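PDB 3RFI: Asp from Solanum tuberosum, which forms the saposin-like, plant-specific insert of an aspartic protease, a helical domain that probably interacts with membrane lipids as other saposin-like proteins do. Local coordinates for residues I6-M9 with E10-I14. Sequence-based numbering, arbitrary orientation.
Sequences IVSM and ECKTI
T13 grips M9 O twice, a turn further along the first helix of this saposin-like domain. Its amide N donates over 2.8 Å to M9 O, and its OG1 donates to the same M9 O over 2.9 Å. The two donors approach from opposite faces of the carbonyl plane, the hydroxyl standing well above it (39° out). A chi1 of -64° sets OG1 beside T13's own backbone N, facing back down the helix; threonine suits the place because its short hydroxyl can fold onto the preceding turn.

The other links are ordinary i to i+4 backbone bonds, E10 to I6, C11 to V7 and K12 to S8. Side chains add a looser layer. K12, extended beyond CG, passes its CE within 4.0 Å of S8 OG and rests on N101 and C104 of helix 90-104, a span that lysine's long aliphatic chain can cover.

S8 OG donates a hydrogen bond to the backbone O of C104, for which serine's small hydroxyl is compact enough, while C11 supplies the sulfur for a disulfide to C104 SG. Covalent and polar links thus converge on one residue, tying the chain's first turns to its last helix. The T13 hydroxyl, by contrast, finds its acceptor within its own helix, where a single carbonyl oxygen, that of M9, serves two donors.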
# COMPACT_ATOMS: atom_id res chain seq x y z
N ILE A 6 -14.52 -17.09 -14.03
CA ILE A 6 -13.12 -16.84 -14.43
C ILE A 6 -12.44 -15.63 -13.73
O ILE A 6 -11.36 -15.78 -13.11
CB ILE A 6 -12.98 -16.82 -16.01
CG1 ILE A 6 -11.58 -17.28 -16.46
CG2 ILE A 6 -13.50 -15.45 -16.66
CD1 ILE A 6 -10.63 -16.17 -16.73
N VAL A 7 -13.07 -14.45 -13.81
CA VAL A 7 -12.44 -13.25 -13.24
C VAL A 7 -12.34 -13.41 -11.72
O VAL A 7 -11.34 -13.07 -11.12
CB VAL A 7 -13.14 -11.92 -13.70
CG1 VAL A 7 -12.64 -10.73 -12.88
CG2 VAL A 7 -12.84 -11.64 -15.15
N SER A 8 -13.37 -13.93 -11.08
CA SER A 8 -13.33 -14.13 -9.65
C SER A 8 -12.13 -15.03 -9.25
O SER A 8 -11.33 -14.69 -8.37
CB SER A 8 -14.65 -14.74 -9.19
OG SER A 8 -14.61 -14.82 -7.79
N MET A 9 -12.00 -16.17 -9.93
CA MET A 9 -10.87 -17.07 -9.74
C MET A 9 -9.54 -16.37 -9.88
O MET A 9 -8.62 -16.59 -9.06
CB MET A 9 -10.90 -18.22 -10.76
CG MET A 9 -11.81 -19.36 -10.45
SD MET A 9 -11.79 -20.59 -11.80
CE MET A 9 -13.53 -21.06 -11.95
N GLU A 10 -9.41 -15.57 -10.93
CA GLU A 10 -8.20 -14.79 -11.18
C GLU A 10 -7.92 -13.78 -10.07
O GLU A 10 -6.78 -13.58 -9.68
CB GLU A 10 -8.29 -14.07 -12.55
CG GLU A 10 -8.11 -14.99 -13.72
CD GLU A 10 -6.69 -15.50 -13.83
OE1 GLU A 10 -6.40 -16.54 -13.23
OE2 GLU A 10 -5.87 -14.85 -14.50
N CYS A 11 -8.98 -13.14 -9.57
CA CYS A 11 -8.88 -12.28 -8.41
C CYS A 11 -8.37 -13.06 -7.21
O CYS A 11 -7.44 -12.62 -6.55
CB CYS A 11 -10.28 -11.71 -8.06
SG CYS A 11 -10.17 -10.41 -6.79
N LYS A 12 -8.97 -14.21 -6.93
CA LYS A 12 -8.52 -15.04 -5.82
C LYS A 12 -7.11 -15.55 -5.96
O LYS A 12 -6.39 -15.63 -4.96
CB LYS A 12 -9.48 -16.18 -5.52
CG LYS A 12 -10.73 -15.66 -4.80
CD LYS A 12 -11.67 -16.83 -4.51
CE LYS A 12 -13.11 -16.38 -4.40
NZ LYS A 12 -14.08 -17.52 -4.63
N THR A 13 -6.70 -15.83 -7.18
CA THR A 13 -5.33 -16.24 -7.45
C THR A 13 -4.39 -15.12 -7.13
O THR A 13 -3.37 -15.32 -6.47
CB THR A 13 -5.17 -16.70 -8.89
OG1 THR A 13 -5.99 -17.87 -9.04
CG2 THR A 13 -3.70 -17.08 -9.19
N ILE A 14 -4.75 -13.90 -7.56
CA ILE A 14 -3.96 -12.77 -7.21
C ILE A 14 -3.78 -12.73 -5.68
O ILE A 14 -2.66 -12.60 -5.19
CB ILE A 14 -4.61 -11.43 -7.68
CG1 ILE A 14 -4.49 -11.25 -9.20
CG2 ILE A 14 -4.06 -10.23 -6.88
CD1 ILE A 14 -3.04 -11.11 -9.76